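Local structure of PHD finger protein 3 (Homo sapiens, 6IC9) at residues G52-P57 with S99-Y104; K112-M117 with G150-Q155. The protein reads the phosphorylated C-terminal domain of RNA polymerase II through its SPOC domain, the part described here, and regulates neuronal gene expression. All coordinates share one frame; numbering follows the deposited sequence. Where two conformers were deposited one is given.

How the contacts relate
Both contacts belong to the same mixed sheet of the SPOC domain, with centres about 18 Å apart and nearest atoms about 6 Å apart, so they do not touch. Contact 2 is the more buried: eight of its twelve touching residues are inside, and it pairs strands 114-122 and 147-155 through backbone bonds interrupted by a bulge, and through apolar packing. Contact 1 is only partly buried, three of nine, where strand 48-55 meets the chain leaving helix 85-101; arginines dominate its outer side and a tyrosine ring its inner side. Each contact also reaches the bound peptide, contact 1 through G52, R54 and I55 and contact 2 through K115, D116 and Q155.

Contact 1 (G52-P57 with S99-Y104); sequences GGRISP and SSRKRY
I55 and Y104 face each other as an antiparallel hydrogen-bonded pair, and two backbone bonds define it. I55 N gives to Y104 O at 2.9 Å in the carbonyl plane, though distinctly bent at the hydrogen, whereas Y104 N meets I55 O almost straight at 173°. R54 CA adds a CA-H...O contact to Y104 O, 3.2 Å away.

Apolar packing follows on the inner side. P57 lies over one face of the Y104 ring, its CB 3.5 Å from CZ and displaced toward the rim, and the CB-to-centroid line, 26° off the ring normal, qualifies as CH-pi. CG of Y104 points away from its own carbonyl carbon (chi1 -62°), which carries the ring beneath the proline, while Y104 OH accepts from W61 NE1. Replacing Y104 with an alanine would probably leave P57 without its ring face and W61 NE1 without its acceptor.

The chain arrives here through a Schellman motif in which K102 takes a positive phi after the last turn of helix 85-101, its N bonding S99 O. S56, after strand 48-55, occupies the N-cap position of helix 57-70.

Polar groups gather on the other side. The bend at chi2 turns R103 back, so that NH1 reaches K102 O at 3.1 Å from above the carbonyl plane, the oxygen lying in the guanidinium plane. R54 NH1 and R101 NE, 3.9 Å apart, are a meeting of like charges; R54 NH2 bonds a modified side chain of the bound peptide, R54 NH1 the Y97 hydroxyl and R101 NH1 the Y97 carbonyl O.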
# COMPACT_ATOMS: atom_id res chain seq x y z
N GLY A 52 -6.76 9.06 -2.59
CA GLY A 52 -7.68 10.08 -2.16
C GLY A 52 -7.20 10.99 -1.07
O GLY A 52 -7.89 11.97 -0.76
N GLY A 53 -6.09 10.69 -0.42
CA GLY A 53 -5.69 11.50 0.70
C GLY A 53 -4.49 10.94 1.40
O GLY A 53 -3.84 9.99 0.93
N ARG A 54 -4.20 11.53 2.54
CA ARG A 54 -3.01 11.15 3.27
C ARG A 54 -3.35 11.01 4.74
O ARG A 54 -4.33 11.59 5.25
CB ARG A 54 -1.89 12.16 3.06
CG ARG A 54 -2.28 13.54 3.48
CD ARG A 54 -1.35 14.63 2.93
NE ARG A 54 -1.76 15.92 3.49
CZ ARG A 54 -1.33 17.10 3.05
NH1 ARG A 54 -0.48 17.17 2.03
NH2 ARG A 54 -1.73 18.22 3.65
N ILE A 55 -2.53 10.24 5.44
CA ILE A 55 -2.86 9.89 6.81
C ILE A 55 -1.57 9.73 7.61
O ILE A 55 -0.55 9.30 7.07
CB ILE A 55 -3.75 8.61 6.81
CG1 ILE A 55 -4.38 8.33 8.20
CG2 ILE A 55 -2.95 7.38 6.27
CD1 ILE A 55 -5.44 7.15 8.16
N SER A 56 -1.63 10.04 8.91
CA SER A 56 -0.47 9.88 9.77
C SER A 56 -0.12 8.40 9.97
O SER A 56 -1.02 7.57 10.12
CB SER A 56 -0.76 10.55 11.10
OG SER A 56 -0.09 9.88 12.12
N PRO A 57 1.16 8.03 9.94
CA PRO A 57 1.51 6.61 10.13
C PRO A 57 1.05 6.06 11.48
O PRO A 57 0.60 4.92 11.54
CB PRO A 57 3.04 6.61 10.01
CG PRO A 57 3.31 7.78 9.06
CD PRO A 57 2.31 8.84 9.49
N SER A 99 7.11 10.41 1.41
CA SER A 99 8.29 10.29 2.27
C SER A 99 8.62 11.62 2.92
O SER A 99 8.89 11.67 4.13
CB SER A 99 9.49 9.81 1.46
OG SER A 99 10.56 9.54 2.33
N SER A 100 8.57 12.70 2.14
CA SER A 100 8.96 14.02 2.65
C SER A 100 8.00 14.51 3.73
O SER A 100 8.43 15.08 4.73
CB SER A 100 9.02 15.03 1.48
OG SER A 100 7.76 15.22 0.82
N ARG A 101 6.72 14.22 3.57
CA ARG A 101 5.68 14.61 4.53
C ARG A 101 5.47 13.63 5.68
O ARG A 101 4.70 13.95 6.61
CB ARG A 101 4.37 14.82 3.75
CG ARG A 101 4.46 15.92 2.69
CD ARG A 101 3.24 15.99 1.78
NE ARG A 101 3.26 17.12 0.85
CZ ARG A 101 4.06 17.22 -0.19
NH1 ARG A 101 4.94 16.24 -0.47
NH2 ARG A 101 3.97 18.28 -0.96
N LYS A 102 6.16 12.49 5.69
CA LYS A 102 5.98 11.46 6.71
C LYS A 102 4.50 11.12 6.83
O LYS A 102 3.90 11.21 7.90
CB LYS A 102 6.56 11.90 8.06
CG LYS A 102 8.05 12.25 7.98
CD LYS A 102 8.55 12.87 9.29
CE LYS A 102 10.03 13.23 9.19
NZ LYS A 102 10.83 11.99 8.95
N ARG A 103 3.91 10.79 5.68
CA ARG A 103 2.52 10.39 5.63
C ARG A 103 2.45 9.09 4.85
O ARG A 103 3.38 8.72 4.12
CB ARG A 103 1.62 11.47 4.94
CG ARG A 103 1.52 12.82 5.73
CD ARG A 103 0.74 12.64 7.03
NE ARG A 103 0.54 13.90 7.75
CZ ARG A 103 1.38 14.37 8.67
NH1 ARG A 103 2.49 13.72 8.93
NH2 ARG A 103 1.14 15.52 9.30
N TYR A 104 1.31 8.42 4.99
CA TYR A 104 0.93 7.35 4.08
C TYR A 104 -0.20 7.84 3.17
O TYR A 104 -0.97 8.74 3.51
CB TYR A 104 0.45 6.10 4.85
CG TYR A 104 1.49 5.44 5.75
CD1 TYR A 104 2.88 5.74 5.62
CD2 TYR A 104 1.09 4.52 6.72
CE1 TYR A 104 3.82 5.15 6.48
CE2 TYR A 104 2.05 3.91 7.57
CZ TYR A 104 3.40 4.24 7.43
OH TYR A 104 4.35 3.64 8.25

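Contact 2 (K112-M117 with G150-Q155); sequences KQVKDM and GLIIRQ
The Q113 amide meets Q155 not at its amide but at CB, NE2 lying 4.1 Å from Q155 CB, and the two amide planes are 61° apart. The K115 and Q155 side chains cross at about a right angle, K115 CB 3.7 Å from Q155 NE2. The carboxylate of D116 leans on I153 in the conformer given, while OD1 bonds Y63 and OD2 a polar side chain of the bound peptide.

Backbone pairing is antiparallel: Q155 N to Q113 O at 3.1 Å, and I153 N to D116 O with 164° at the hydrogen. Between them sits a classic beta bulge, K115 and D116 both facing I153, whose carbonyl O takes K115 N at 2.8 Å and D116 N in a weak second bond. The register shifts by one residue there, and the chain turns a corner at K115, whose NZ bonds the backbone of the bound peptide.

On the face carrying V114, M117, I152 and R154, M117 and I152 lie side by side. M117 runs extended, its CG opposite the backbone N (chi1 -179°), bringing CE within 3.7 Å of I152 CD1. R154 forms a salt bridge to D44.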
# COMPACT_ATOMS: atom_id res chain seq x y z
N LYS A 112 -15.10 -4.16 -3.16
CA LYS A 112 -15.96 -4.66 -2.09
C LYS A 112 -15.17 -5.43 -1.04
O LYS A 112 -15.43 -5.29 0.16
CB LYS A 112 -17.05 -5.54 -2.73
CG LYS A 112 -18.06 -6.16 -1.78
CD LYS A 112 -18.91 -7.22 -2.49
CE LYS A 112 -19.96 -7.83 -1.55
NZ LYS A 112 -19.36 -8.48 -0.34
N GLN A 113 -14.19 -6.23 -1.45
CA GLN A 113 -13.52 -7.08 -0.49
C GLN A 113 -12.41 -6.37 0.26
O GLN A 113 -11.88 -6.96 1.21
CB GLN A 113 -12.92 -8.32 -1.17
CG GLN A 113 -13.94 -9.40 -1.55
CD GLN A 113 -14.76 -9.86 -0.37
OE1 GLN A 113 -15.95 -9.56 -0.28
NE2 GLN A 113 -14.13 -10.61 0.56
N VAL A 114 -12.00 -5.17 -0.14
CA VAL A 114 -10.94 -4.50 0.60
C VAL A 114 -11.54 -3.35 1.41
O VAL A 114 -12.15 -2.41 0.88
CB VAL A 114 -9.73 -4.07 -0.27
CG1 VAL A 114 -9.73 -4.64 -1.62
CG2 VAL A 114 -9.37 -2.62 -0.17
N LYS A 115 -11.34 -3.46 2.72
CA LYS A 115 -11.82 -2.46 3.67
C LYS A 115 -10.97 -1.20 3.58
O LYS A 115 -11.50 -0.09 3.67
CB LYS A 115 -11.78 -3.07 5.08
CG LYS A 115 -12.42 -2.22 6.20
CD LYS A 115 -12.22 -2.89 7.57
CE LYS A 115 -13.22 -2.32 8.63
NZ LYS A 115 -13.11 -0.85 8.63
N ASP A 116 -9.64 -1.37 3.44
CA ASP A 116 -8.70 -0.24 3.44
C ASP A 116 -7.45 -0.62 2.66
O ASP A 116 -7.04 -1.78 2.64
CB ASP A 116 -8.17 0.16 4.85
CG ASP A 116 -9.26 0.28 5.89
OD1 ASP A 116 -9.51 -0.73 6.60
OD2 ASP A 116 -9.83 1.37 5.99
N MET A 117 -6.87 0.37 2.01
CA MET A 117 -5.56 0.18 1.40
C MET A 117 -4.73 1.44 1.60
O MET A 117 -5.17 2.55 1.27
CB MET A 117 -5.69 -0.16 -0.09
CG MET A 117 -4.31 -0.38 -0.71
SD MET A 117 -4.52 -1.27 -2.28
CE MET A 117 -2.83 -1.58 -2.68
N GLY A 150 2.05 -1.48 -0.48
CA GLY A 150 0.62 -1.41 -0.24
C GLY A 150 0.29 -2.27 0.97
O GLY A 150 0.60 -3.46 1.00
N LEU A 151 -0.37 -1.67 1.94
CA LEU A 151 -0.91 -2.37 3.12
C LEU A 151 -2.39 -2.54 2.87
O LEU A 151 -3.11 -1.54 2.81
CB LEU A 151 -0.64 -1.53 4.37
CG LEU A 151 -1.35 -1.98 5.64
CD1 LEU A 151 -0.87 -3.35 5.94
CD2 LEU A 151 -0.96 -0.98 6.76
N ILE A 152 -2.85 -3.78 2.71
CA ILE A 152 -4.21 -4.05 2.26
C ILE A 152 -4.97 -4.79 3.37
O ILE A 152 -4.55 -5.89 3.79
CB ILE A 152 -4.22 -4.87 0.95
CG1 ILE A 152 -3.25 -4.19 -0.05
CG2 ILE A 152 -5.62 -4.95 0.37
CD1 ILE A 152 -3.05 -5.03 -1.31
N ILE A 153 -6.05 -4.19 3.83
CA ILE A 153 -6.96 -4.80 4.81
C ILE A 153 -8.14 -5.40 4.05
O ILE A 153 -8.92 -4.66 3.44
CB ILE A 153 -7.48 -3.76 5.81
CG1 ILE A 153 -6.34 -2.87 6.31
CG2 ILE A 153 -8.27 -4.45 6.97
CD1 ILE A 153 -5.20 -3.67 6.96
N ARG A 154 -8.30 -6.73 4.11
CA ARG A 154 -9.40 -7.40 3.42
C ARG A 154 -10.36 -8.09 4.40
O ARG A 154 -10.00 -8.48 5.51
CB ARG A 154 -8.83 -8.41 2.44
CG ARG A 154 -7.57 -7.81 1.73
CD ARG A 154 -6.60 -8.85 1.19
NE ARG A 154 -7.21 -9.37 -0.00
CZ ARG A 154 -6.78 -10.41 -0.72
NH1 ARG A 154 -5.70 -11.11 -0.40
NH2 ARG A 154 -7.48 -10.71 -1.79
N GLN A 155 -11.59 -8.25 3.96
CA GLN A 155 -12.57 -8.98 4.74
C GLN A 155 -12.23 -10.47 4.70
O GLN A 155 -11.61 -10.96 3.75
CB GLN A 155 -13.99 -8.73 4.20
CG GLN A 155 -14.26 -7.29 3.73
CD GLN A 155 -14.61 -6.29 4.86
OE1 GLN A 155 -14.63 -6.63 6.05
NE2 GLN A 155 -14.88 -5.03 4.48